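Local coordinates for protein PrgZ (Enterococcus faecalis, PDB 4FAJ) that binds a peptide pheromone as a membrane-anchored extracellular receptor, and probably takes part in peptide import like other solute-binding proteins of its family, at residues A[90-95]-A[260-265]; A[129-132]-A[136-139]; A[220-225]-A[230-235]. One frame throughout, in Å; residues are numbered along the deposited sequence.

Interaction 1: residues A[90-95]-A[260-265]; sequences VMEGLY and EYWDQK. With ZN (zinc ion), chain E.
Glu92 reaches across to Tyr261 and Trp262 and gives one carboxylate oxygen to each. Its CB points toward the 260-265 loop. CG sits anti to the backbone N (chi1 -176°), and with the chain extended beyond it the acid is carried straight to the far loop. CD arrives in the plane of the Tyr261 ring, at its edge, 3.6 Å from Tyr261 OH. Of the two tips, Glu92 OE1 takes the indole N-H: Trp262 NE1 lies 2.8 Å from it, meets the syn lone pair, and keeps the oxygen almost in the indole plane, although the bond is bent (146° at the hydrogen). Glu92 OE2 accepts from Tyr261 OH at 2.7 Å, the hydroxyl standing well above the carboxylate plane. Arg96 forms a salt bridge to the same OE2, which would favour the ionised acid. Both aromatic residues belong to a type I turn, Tyr261 to Gln264, in the loop between strands 252-257 and 271-276, so the acid ties this connection to the loop after helix 81-90. The turn also presents Asp263, whose OD2 binds zinc at 2.1 Å together with Asp266. Lys265 NZ bridges to the other oxygen, Asp263 OD1, at 2.9 Å. Lys558 hydrogen-bonds both Tyr261 OH and Asp263 OD2, linking the acid's aromatic partner to the metal ligand.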
ATOM      1  N   VAL A  90     -11.228  12.131   2.324  1.00 12.85           N
ATOM      2  CA  VAL A  90     -12.670  12.255   2.561  1.00 13.58           C
ATOM      3  C   VAL A  90     -13.120  11.626   3.882  1.00 13.73           C
ATOM      4  O   VAL A  90     -14.230  11.887   4.341  1.00 15.44           O
ATOM      5  CB  VAL A  90     -13.544  11.775   1.346  1.00 13.65           C
ATOM      6  CG1 VAL A  90     -13.204  12.591   0.092  1.00 14.03           C
ATOM      7  CG2 VAL A  90     -13.397  10.263   1.101  1.00 12.88           C
ATOM      8  N   MET A  91     -12.245  10.842   4.517  1.00 13.92           N
ATOM      9  CA  MET A  91     -12.508  10.282   5.831  1.00 14.11           C
ATOM     10  C   MET A  91     -11.367  10.639   6.796  1.00 14.15           C
ATOM     11  O   MET A  91     -10.401  11.314   6.416  1.00 13.77           O
ATOM     12  CB  MET A  91     -12.695   8.759   5.754  1.00 14.00           C
ATOM     13  CG  MET A  91     -13.915   8.336   4.966  1.00 14.84           C
ATOM     14  SD  MET A  91     -14.356   6.620   5.210  1.00 15.47           S
ATOM     15  CE  MET A  91     -15.168   6.657   6.818  1.00 14.50           C
ATOM     16  N   GLU A  92     -11.518  10.222   8.046  1.00 14.46           N
ATOM     17  CA  GLU A  92     -10.528  10.475   9.097  1.00 14.64           C
ATOM     18  C   GLU A  92     -10.637   9.394  10.164  1.00 14.44           C
ATOM     19  O   GLU A  92     -11.718   8.859  10.406  1.00 14.43           O
ATOM     20  CB  GLU A  92     -10.773  11.846   9.731  1.00 15.47           C
ATOM     21  CG  GLU A  92      -9.729  12.244  10.763  1.00 16.72           C
ATOM     22  CD  GLU A  92      -9.953  13.627  11.307  1.00 20.57           C
ATOM     23  OE1 GLU A  92     -10.983  13.854  11.993  1.00 22.78           O
ATOM     24  OE2 GLU A  92      -9.084  14.484  11.058  1.00 21.54           O
ATOM     25  N   GLY A  93      -9.506   9.062  10.776  1.00 14.37           N
ATOM     26  CA  GLY A  93      -9.446   8.075  11.847  1.00 13.83           C
ATOM     27  C   GLY A  93      -9.058   8.698  13.178  1.00 14.00           C
ATOM     28  O   GLY A  93      -9.059   9.929  13.341  1.00 14.15           O
ATOM     29  N   LEU A  94      -8.741   7.845  14.139  1.00 13.57           N
ATOM     30  CA  LEU A  94      -8.385   8.314  15.475  1.00 13.98           C
ATOM     31  C   LEU A  94      -7.135   9.195  15.456  1.00 13.62           C
ATOM     32  O   LEU A  94      -7.063  10.191  16.195  1.00 13.14           O
ATOM     33  CB  LEU A  94      -8.182   7.139  16.422  1.00 13.63           C
ATOM     34  CG  LEU A  94      -9.457   6.363  16.778  1.00 14.00           C
ATOM     35  CD1 LEU A  94      -9.110   5.073  17.497  1.00 14.40           C
ATOM     36  CD2 LEU A  94     -10.405   7.211  17.620  1.00 12.09           C
ATOM     37  N   TYR A  95      -6.163   8.796  14.629  1.00 13.76           N
ATOM     38  CA  TYR A  95      -4.901   9.513  14.452  1.00 14.23           C
ATOM     39  C   TYR A  95      -4.624   9.761  12.959  1.00 15.24           C
ATOM     40  O   TYR A  95      -5.160   9.071  12.075  1.00 15.51           O
ATOM     41  CB  TYR A  95      -3.736   8.748  15.129  1.00 13.95           C
ATOM     42  CG  TYR A  95      -4.026   8.514  16.579  1.00 13.22           C
ATOM     43  CD1 TYR A  95      -3.730   9.487  17.525  1.00 12.14           C
ATOM     44  CD2 TYR A  95      -4.701   7.372  17.000  1.00 10.55           C
ATOM     45  CE1 TYR A  95      -4.055   9.312  18.846  1.00 13.80           C
ATOM     46  CE2 TYR A  95      -5.032   7.190  18.332  1.00 11.05           C
ATOM     47  CZ  TYR A  95      -4.708   8.158  19.246  1.00 12.31           C
ATOM     48  OH  TYR A  95      -5.037   8.010  20.561  1.00 11.92           O
ATOM     49  N   GLU A 260     -19.068  20.237   7.689  1.00 22.69           N
ATOM     50  CA  GLU A 260     -19.387  19.572   8.961  1.00 23.20           C
ATOM     51  C   GLU A 260     -18.164  18.926   9.627  1.00 22.23           C
ATOM     52  O   GLU A 260     -18.282  18.329  10.696  1.00 22.68           O
ATOM     53  CB  GLU A 260     -20.467  18.501   8.740  1.00 23.47           C
ATOM     54  CG  GLU A 260     -21.828  19.055   8.370  1.00 25.41           C
ATOM     55  CD  GLU A 260     -22.482  19.838   9.507  1.00 27.68           C
ATOM     56  OE1 GLU A 260     -22.379  19.417  10.690  1.00 27.61           O
ATOM     57  OE2 GLU A 260     -23.114  20.869   9.209  1.00 29.97           O
ATOM     58  N   TYR A 261     -17.000  19.035   8.992  1.00 21.20           N
ATOM     59  CA  TYR A 261     -15.753  18.503   9.540  1.00 20.32           C
ATOM     60  C   TYR A 261     -15.342  19.279  10.793  1.00 20.77           C
ATOM     61  O   TYR A 261     -15.411  20.514  10.806  1.00 20.15           O
ATOM     62  CB  TYR A 261     -14.661  18.584   8.474  1.00 20.22           C
ATOM     63  CG  TYR A 261     -13.293  18.141   8.931  1.00 19.77           C
ATOM     64  CD1 TYR A 261     -13.101  16.902   9.534  1.00 19.02           C
ATOM     65  CD2 TYR A 261     -12.178  18.964   8.743  1.00 19.92           C
ATOM     66  CE1 TYR A 261     -11.829  16.494   9.945  1.00 19.52           C
ATOM     67  CE2 TYR A 261     -10.914  18.567   9.150  1.00 19.47           C
ATOM     68  CZ  TYR A 261     -10.739  17.344   9.754  1.00 20.34           C
ATOM     69  OH  TYR A 261      -9.477  16.964  10.153  1.00 21.19           O
ATOM     70  N   TRP A 262     -14.909  18.569  11.841  1.00 20.67           N
ATOM     71  CA  TRP A 262     -14.656  19.224  13.134  1.00 21.01           C
ATOM     72  C   TRP A 262     -13.573  20.291  13.013  1.00 21.17           C
ATOM     73  O   TRP A 262     -13.635  21.296  13.699  1.00 21.68           O
ATOM     74  CB  TRP A 262     -14.313  18.218  14.249  1.00 20.60           C
ATOM     75  CG  TRP A 262     -12.966  17.579  14.118  1.00 20.45           C
ATOM     76  CD1 TRP A 262     -12.684  16.376  13.534  1.00 19.06           C
ATOM     77  CD2 TRP A 262     -11.716  18.104  14.571  1.00 20.09           C
ATOM     78  NE1 TRP A 262     -11.343  16.125  13.598  1.00 19.17           N
ATOM     79  CE2 TRP A 262     -10.720  17.170  14.218  1.00 19.27           C
ATOM     80  CE3 TRP A 262     -11.336  19.282  15.220  1.00 20.67           C
ATOM     81  CZ2 TRP A 262      -9.363  17.370  14.507  1.00 20.07           C
ATOM     82  CZ3 TRP A 262      -9.989  19.480  15.511  1.00 20.43           C
ATOM     83  CH2 TRP A 262      -9.022  18.523  15.165  1.00 19.91           C
ATOM     84  N   ASP A 263     -12.588  20.061  12.143  1.00 20.99           N
ATOM     85  CA  ASP A 263     -11.495  21.000  11.948  1.00 20.91           C
ATOM     86  C   ASP A 263     -11.586  21.740  10.611  1.00 21.37           C
ATOM     87  O   ASP A 263     -10.562  22.081  10.012  1.00 20.58           O
ATOM     88  CB  ASP A 263     -10.172  20.249  12.046  1.00 20.53           C
ATOM     89  CG  ASP A 263      -9.029  21.120  12.517  1.00 21.18           C
ATOM     90  OD1 ASP A 263      -9.254  22.253  12.976  1.00 23.55           O
ATOM     91  OD2 ASP A 263      -7.882  20.649  12.423  1.00 22.76           O
ATOM     92  N   GLN A 264     -12.811  22.018  10.162  1.00 22.34           N
ATOM     93  CA  GLN A 264     -13.032  22.731   8.903  1.00 22.83           C
ATOM     94  C   GLN A 264     -12.313  24.093   8.829  1.00 23.34           C
ATOM     95  O   GLN A 264     -11.946  24.545   7.739  1.00 23.04           O
ATOM     96  CB  GLN A 264     -14.536  22.897   8.629  1.00 23.36           C
ATOM     97  CG  GLN A 264     -15.278  23.845   9.586  1.00 25.06           C
ATOM     98  CD  GLN A 264     -15.076  25.323   9.252  1.00 26.87           C
ATOM     99  OE1 GLN A 264     -14.919  25.699   8.089  1.00 26.47           O
ATOM    100  NE2 GLN A 264     -15.080  26.171  10.287  1.00 27.35           N
ATOM    101  N   LYS A 265     -12.098  24.731   9.981  1.00 23.82           N
ATOM    102  CA  LYS A 265     -11.396  26.024  10.028  1.00 24.49           C
ATOM    103  C   LYS A 265      -9.972  25.991   9.426  1.00 24.38           C
ATOM    104  O   LYS A 265      -9.470  27.018   8.966  1.00 24.31           O
ATOM    105  CB  LYS A 265     -11.355  26.568  11.464  1.00 25.11           C
ATOM    106  CG  LYS A 265     -10.275  25.947  12.350  1.00 26.29           C
ATOM    107  CD  LYS A 265     -10.271  26.565  13.755  1.00 29.14           C
ATOM    108  CE  LYS A 265      -9.254  25.882  14.658  1.00 30.28           C
ATOM    109  NZ  LYS A 265      -9.564  24.438  14.848  1.00 31.52           N
TER
HETATM  110 ZN    ZN E 603      -6.360  21.963  13.054  1.00 32.50          ZN

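Interaction 2: residues A[129-132]-A[136-139]; sequences AKWS and QITA
Trp131 and Ile137 meet because each points its first branch away from its own carbonyl carbon: Trp131 CG (chi1 -64°) and Ile137 CG1 (chi1 -60°) both lie beside their backbone N. The isoleucine thereby slides its CG1 methylene over one face of the indole while CG2 takes the position anti to the backbone N. Ile137 CG1 stands 3.7 Å from the centroid of the five-membered ring, nearly straight above it, a CH-pi contact in which the two side chains cross at about a right angle. Ile137 CD1 runs on along the Lys130 carbonyl to Ala129 CB, 4.1 Å away. At the indole edge, Trp131 CD1 comes 3.5 Å from Gln136 O, close to the ring plane.

The backbones are joined by a single beta bridge pairing Lys130 with Gln136, and across it Ile137 N donates to Ala129 O at 3.0 Å with an almost straight N-H (170°), although the donor sits above the carbonyl plane. On the outer side the extended Lys130 chain runs by the bent Gln136 side chain.

The bridged loop lies between strand 120-124 and helix 139-150, and Thr138 is the N-cap of that helix. Asp141, in the helix's first turn, accepts hydrogen bonds from both Thr138 N and Trp131 NE1, so the indole is fastened to the helix start, while Pro213, Gln215 and Asn236 touch the indole from loops close to helix 216-222 and strand 239-243.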
ATOM      1  N   ALA A 129     -16.459  15.709  17.102  1.00 20.13           N
ATOM      2  CA  ALA A 129     -16.128  14.848  15.963  1.00 19.42           C
ATOM      3  C   ALA A 129     -17.445  14.380  15.339  1.00 19.34           C
ATOM      4  O   ALA A 129     -18.289  13.813  16.037  1.00 19.41           O
ATOM      5  CB  ALA A 129     -15.296  13.672  16.412  1.00 19.22           C
ATOM      6  N   LYS A 130     -17.641  14.673  14.048  1.00 19.29           N
ATOM      7  CA  LYS A 130     -18.932  14.439  13.371  1.00 19.50           C
ATOM      8  C   LYS A 130     -18.834  13.750  12.001  1.00 18.77           C
ATOM      9  O   LYS A 130     -17.864  13.948  11.247  1.00 17.69           O
ATOM     10  CB  LYS A 130     -19.677  15.765  13.165  1.00 20.46           C
ATOM     11  CG  LYS A 130     -20.191  16.418  14.431  1.00 22.32           C
ATOM     12  CD  LYS A 130     -20.732  17.814  14.155  1.00 24.61           C
ATOM     13  CE  LYS A 130     -21.208  18.475  15.442  1.00 26.82           C
ATOM     14  NZ  LYS A 130     -21.755  19.852  15.214  1.00 28.03           N
ATOM     15  N   TRP A 131     -19.865  12.962  11.691  1.00 18.23           N
ATOM     16  CA  TRP A 131     -20.128  12.477  10.333  1.00 18.36           C
ATOM     17  C   TRP A 131     -20.579  13.637   9.454  1.00 19.23           C
ATOM     18  O   TRP A 131     -21.026  14.671   9.958  1.00 18.74           O
ATOM     19  CB  TRP A 131     -21.214  11.388  10.366  1.00 18.49           C
ATOM     20  CG  TRP A 131     -20.746  10.182  11.124  1.00 17.32           C
ATOM     21  CD1 TRP A 131     -21.134   9.786  12.376  1.00 17.25           C
ATOM     22  CD2 TRP A 131     -19.761   9.248  10.694  1.00 15.68           C
ATOM     23  NE1 TRP A 131     -20.453   8.649  12.745  1.00 16.77           N
ATOM     24  CE2 TRP A 131     -19.599   8.300  11.731  1.00 15.87           C
ATOM     25  CE3 TRP A 131     -19.003   9.114   9.534  1.00 14.92           C
ATOM     26  CZ2 TRP A 131     -18.710   7.230  11.631  1.00 15.93           C
ATOM     27  CZ3 TRP A 131     -18.118   8.055   9.435  1.00 14.86           C
ATOM     28  CH2 TRP A 131     -17.981   7.121  10.477  1.00 15.90           C
ATOM     29  N   SER A 132     -20.471  13.467   8.140  1.00 19.95           N
ATOM     30  CA  SER A 132     -20.877  14.509   7.190  1.00 20.40           C
ATOM     31  C   SER A 132     -22.350  14.931   7.310  1.00 21.88           C
ATOM     32  O   SER A 132     -22.708  16.033   6.889  1.00 21.90           O
ATOM     33  CB  SER A 132     -20.600  14.066   5.751  1.00 20.62           C
ATOM     34  OG  SER A 132     -21.441  12.990   5.376  1.00 20.30           O
ATOM     35  N   GLN A 136     -22.880  12.765  15.654  1.00 25.36           N
ATOM     36  CA  GLN A 136     -21.634  12.550  16.403  1.00 25.11           C
ATOM     37  C   GLN A 136     -21.013  11.197  16.071  1.00 23.70           C
ATOM     38  O   GLN A 136     -21.723  10.222  15.823  1.00 23.61           O
ATOM     39  CB  GLN A 136     -21.871  12.654  17.919  1.00 26.53           C
ATOM     40  CG  GLN A 136     -22.119  14.098  18.431  1.00 29.60           C
ATOM     41  CD  GLN A 136     -20.855  14.990  18.417  1.00 33.50           C
ATOM     42  OE1 GLN A 136     -19.732  14.523  18.667  1.00 34.72           O
ATOM     43  NE2 GLN A 136     -21.048  16.285  18.143  1.00 35.34           N
ATOM     44  N   ILE A 137     -19.683  11.160  16.041  1.00 21.69           N
ATOM     45  CA  ILE A 137     -18.952   9.918  15.860  1.00 20.69           C
ATOM     46  C   ILE A 137     -18.768   9.331  17.248  1.00 20.58           C
ATOM     47  O   ILE A 137     -18.230  10.005  18.136  1.00 20.62           O
ATOM     48  CB  ILE A 137     -17.569  10.142  15.217  1.00 19.74           C
ATOM     49  CG1 ILE A 137     -17.705  10.784  13.831  1.00 19.21           C
ATOM     50  CG2 ILE A 137     -16.820   8.814  15.101  1.00 18.38           C
ATOM     51  CD1 ILE A 137     -16.374  11.251  13.248  1.00 17.96           C
ATOM     52  N   THR A 138     -19.226   8.096  17.442  1.00 19.94           N
ATOM     53  CA  THR A 138     -19.192   7.472  18.764  1.00 19.85           C
ATOM     54  C   THR A 138     -18.164   6.358  18.841  1.00 19.42           C
ATOM     55  O   THR A 138     -17.705   5.839  17.821  1.00 18.70           O
ATOM     56  CB  THR A 138     -20.558   6.868  19.165  1.00 20.53           C
ATOM     57  OG1 THR A 138     -20.828   5.736  18.343  1.00 19.61           O
ATOM     58  CG2 THR A 138     -21.712   7.898  19.042  1.00 21.10           C
ATOM     59  N   ALA A 139     -17.828   5.980  20.070  1.00 19.39           N
ATOM     60  CA  ALA A 139     -16.958   4.850  20.320  1.00 19.61           C
ATOM     61  C   ALA A 139     -17.552   3.568  19.714  1.00 19.82           C
ATOM     62  O   ALA A 139     -16.819   2.746  19.174  1.00 19.39           O
ATOM     63  CB  ALA A 139     -16.735   4.679  21.807  1.00 19.64           C
TER

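Interaction 3: residues A[220-225]-A[230-235]; sequences KEYGKD and QKAIVT
Tyr222 lays its ring over the backbone of Ala232, and this is the close part of the contact. Ala232 CA stands 3.9 Å from the ring centroid and only 9° off the ring normal, a CH-pi contact over the centre of the face. The opposite face is backed by Glu221 CG of the preceding residue, so the phenol ring is sandwiched between a helix neighbour and the returning chain. Tyr222 CG is turned beside the backbone N (chi1 -64°), which carries the ring toward the 230-235 chain. The Ala232 methyl rests on its root, with Ala232 CB 4.2 Å from Tyr222 CG, and there too Tyr222 CD2 passes 3.9 Å from Ala232 O. The same methyl is closer still to the 220-225 backbone, 3.4 Å from Asp225 O. Further out, Tyr222 OH is 3.2 Å from Lys231 O.

Gly223 is the first residue after helix 216-222 to leave helical geometry, with a positive phi of 46°, and Asp225 N bonds back to Tyr222 O at 2.9 Å, starting a short 3-10 turn. From there the chain returns across the face of the tyrosine on its way to strand 239-243, an edge strand of a four-stranded mixed sheet. Within this return Ile233 turns away from 220-225 and packs on Leu73 and Tyr226.

The solvent side is much looser. The Asp225 and Lys231 side chains run off from the contact, and neither residue makes a salt bridge across it; they add cover mainly near their backbones.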
ATOM      1  N   LYS A 220     -26.066  -0.153   8.513  1.00 25.40           N
ATOM      2  CA  LYS A 220     -27.348  -0.844   8.647  1.00 27.28           C
ATOM      3  C   LYS A 220     -28.224  -0.621   7.416  1.00 28.48           C
ATOM      4  O   LYS A 220     -28.926  -1.532   6.979  1.00 29.02           O
ATOM      5  CB  LYS A 220     -28.088  -0.378   9.892  1.00 27.28           C
ATOM      6  CG  LYS A 220     -27.456  -0.816  11.201  1.00 28.01           C
ATOM      7  CD  LYS A 220     -28.110  -0.044  12.336  1.00 29.71           C
ATOM      8  CE  LYS A 220     -27.613  -0.460  13.694  1.00 30.29           C
ATOM      9  NZ  LYS A 220     -28.479   0.161  14.762  1.00 31.94           N
ATOM     10  N   GLU A 221     -28.158   0.588   6.862  1.00 29.32           N
ATOM     11  CA  GLU A 221     -28.997   0.981   5.738  1.00 30.96           C
ATOM     12  C   GLU A 221     -28.555   0.325   4.435  1.00 31.17           C
ATOM     13  O   GLU A 221     -29.380  -0.201   3.691  1.00 31.83           O
ATOM     14  CB  GLU A 221     -28.978   2.506   5.582  1.00 31.13           C
ATOM     15  CG  GLU A 221     -29.858   3.054   4.457  1.00 33.92           C
ATOM     16  CD  GLU A 221     -31.337   2.724   4.636  1.00 37.27           C
ATOM     17  OE1 GLU A 221     -31.796   2.578   5.789  1.00 40.11           O
ATOM     18  OE2 GLU A 221     -32.048   2.616   3.616  1.00 40.25           O
ATOM     19  N   TYR A 222     -27.254   0.370   4.159  1.00 31.04           N
ATOM     20  CA  TYR A 222     -26.723  -0.088   2.880  1.00 31.33           C
ATOM     21  C   TYR A 222     -26.263  -1.541   2.894  1.00 31.45           C
ATOM     22  O   TYR A 222     -26.179  -2.162   1.839  1.00 31.83           O
ATOM     23  CB  TYR A 222     -25.594   0.847   2.423  1.00 30.88           C
ATOM     24  CG  TYR A 222     -26.090   2.251   2.165  1.00 31.76           C
ATOM     25  CD1 TYR A 222     -27.116   2.479   1.252  1.00 33.07           C
ATOM     26  CD2 TYR A 222     -25.551   3.346   2.834  1.00 31.97           C
ATOM     27  CE1 TYR A 222     -27.596   3.752   1.011  1.00 34.20           C
ATOM     28  CE2 TYR A 222     -26.024   4.631   2.596  1.00 33.04           C
ATOM     29  CZ  TYR A 222     -27.054   4.819   1.679  1.00 33.85           C
ATOM     30  OH  TYR A 222     -27.541   6.073   1.408  1.00 35.50           O
ATOM     31  N   GLY A 223     -25.976  -2.077   4.079  1.00 31.66           N
ATOM     32  CA  GLY A 223     -25.511  -3.462   4.231  1.00 31.69           C
ATOM     33  C   GLY A 223     -24.422  -3.872   3.250  1.00 31.55           C
ATOM     34  O   GLY A 223     -23.352  -3.255   3.189  1.00 30.65           O
ATOM     35  N   LYS A 224     -24.701  -4.916   2.473  1.00 32.34           N
ATOM     36  CA  LYS A 224     -23.740  -5.446   1.496  1.00 32.45           C
ATOM     37  C   LYS A 224     -23.396  -4.472   0.368  1.00 31.28           C
ATOM     38  O   LYS A 224     -22.379  -4.638  -0.299  1.00 31.58           O
ATOM     39  CB  LYS A 224     -24.276  -6.736   0.876  1.00 33.59           C
ATOM     40  CG  LYS A 224     -24.169  -7.966   1.774  1.00 35.94           C
ATOM     41  CD  LYS A 224     -24.924  -9.147   1.149  1.00 38.79           C
ATOM     42  CE  LYS A 224     -24.319 -10.493   1.531  1.00 39.76           C
ATOM     43  NZ  LYS A 224     -25.025 -11.604   0.815  1.00 41.67           N
ATOM     44  N   ASP A 225     -24.250  -3.480   0.145  1.00 30.90           N
ATOM     45  CA  ASP A 225     -24.012  -2.467  -0.886  1.00 29.97           C
ATOM     46  C   ASP A 225     -23.249  -1.243  -0.355  1.00 28.00           C
ATOM     47  O   ASP A 225     -23.079  -0.254  -1.077  1.00 26.35           O
ATOM     48  CB  ASP A 225     -25.343  -2.019  -1.503  1.00 30.87           C
ATOM     49  CG  ASP A 225     -26.121  -3.170  -2.131  1.00 33.55           C
ATOM     50  OD1 ASP A 225     -25.487  -4.112  -2.652  1.00 35.05           O
ATOM     51  OD2 ASP A 225     -27.372  -3.124  -2.109  1.00 36.20           O
ATOM     52  N   GLN A 230     -20.655   6.463  -4.745  1.00 26.42           N
ATOM     53  CA  GLN A 230     -20.615   7.724  -4.013  1.00 26.65           C
ATOM     54  C   GLN A 230     -21.861   7.984  -3.157  1.00 26.44           C
ATOM     55  O   GLN A 230     -21.805   8.782  -2.228  1.00 25.81           O
ATOM     56  CB  GLN A 230     -20.429   8.894  -4.991  1.00 27.14           C
ATOM     57  CG  GLN A 230     -21.617   9.100  -5.951  1.00 30.34           C
ATOM     58  CD  GLN A 230     -21.377  10.196  -6.976  1.00 33.57           C
ATOM     59  OE1 GLN A 230     -20.524  11.071  -6.786  1.00 34.92           O
ATOM     60  NE2 GLN A 230     -22.142  10.161  -8.071  1.00 34.89           N
ATOM     61  N   LYS A 231     -22.981   7.338  -3.488  1.00 26.44           N
ATOM     62  CA  LYS A 231     -24.230   7.521  -2.741  1.00 27.01           C
ATOM     63  C   LYS A 231     -24.413   6.508  -1.601  1.00 25.82           C
ATOM     64  O   LYS A 231     -25.338   6.652  -0.802  1.00 26.13           O
ATOM     65  CB  LYS A 231     -25.434   7.446  -3.691  1.00 28.30           C
ATOM     66  CG  LYS A 231     -25.622   8.679  -4.571  1.00 30.44           C
ATOM     67  CD  LYS A 231     -26.729   8.436  -5.595  1.00 34.62           C
ATOM     68  CE  LYS A 231     -26.205   7.986  -6.958  1.00 37.25           C
ATOM     69  NZ  LYS A 231     -26.240   9.110  -7.964  1.00 39.28           N
ATOM     70  N   ALA A 232     -23.544   5.504  -1.522  1.00 23.79           N
ATOM     71  CA  ALA A 232     -23.684   4.430  -0.534  1.00 23.23           C
ATOM     72  C   ALA A 232     -22.581   4.481   0.537  1.00 21.66           C
ATOM     73  O   ALA A 232     -22.134   3.446   1.029  1.00 21.33           O
ATOM     74  CB  ALA A 232     -23.689   3.073  -1.240  1.00 23.12           C
ATOM     75  N   ILE A 233     -22.143   5.691   0.869  1.00 20.66           N
ATOM     76  CA  ILE A 233     -21.153   5.913   1.935  1.00 19.36           C
ATOM     77  C   ILE A 233     -21.559   7.132   2.756  1.00 19.07           C
ATOM     78  O   ILE A 233     -22.298   7.990   2.278  1.00 18.43           O
ATOM     79  CB  ILE A 233     -19.721   6.132   1.371  1.00 18.65           C
ATOM     80  CG1 ILE A 233     -19.676   7.333   0.422  1.00 18.49           C
ATOM     81  CG2 ILE A 233     -19.230   4.893   0.631  1.00 19.45           C
ATOM     82  CD1 ILE A 233     -18.266   7.674  -0.084  1.00 18.02           C
ATOM     83  N   VAL A 234     -21.071   7.185   3.995  1.00 18.62           N
ATOM     84  CA  VAL A 234     -21.159   8.370   4.837  1.00 18.50           C
ATOM     85  C   VAL A 234     -19.756   8.596   5.391  1.00 18.03           C
ATOM     86  O   VAL A 234     -19.187   7.718   6.048  1.00 18.14           O
ATOM     87  CB  VAL A 234     -22.176   8.204   5.989  1.00 19.09           C
ATOM     88  CG1 VAL A 234     -22.061   9.357   6.989  1.00 18.43           C
ATOM     89  CG2 VAL A 234     -23.597   8.152   5.434  1.00 18.79           C
ATOM     90  N   THR A 235     -19.191   9.757   5.097  1.00 17.54           N
ATOM     91  CA  THR A 235     -17.792  10.032   5.407  1.00 17.24           C
ATOM     92  C   THR A 235     -17.664  11.114   6.478  1.00 17.27           C
ATOM     93  O   THR A 235     -18.666  11.657   6.939  1.00 17.58           O
ATOM     94  CB  THR A 235     -17.032  10.427   4.139  1.00 17.08           C
ATOM     95  OG1 THR A 235     -17.557  11.657   3.627  1.00 18.17           O
ATOM     96  CG2 THR A 235     -17.144   9.318   3.091  1.00 16.56           C
TER

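From the N terminus, the chain leaves helix 81-90 through 90-95, the first half of interaction 1, whose partner arrives only at 260-265 beyond strand 252-257. That long excursion contains both other contacts. Interaction 2 closes first, a short loop ahead of helix 139-150; interaction 3 follows in series, closing another short loop after helix 216-222. None of the three cross. All touch in space: Ser132 N probably hydrogen-bonds to Thr235 O, Val90 O packs on Thr235 CB, and Glu260 CG lies against Ser132 O. Together they gather the starts and ends of three helices around the loops leading into strands 239-243 and 271-276.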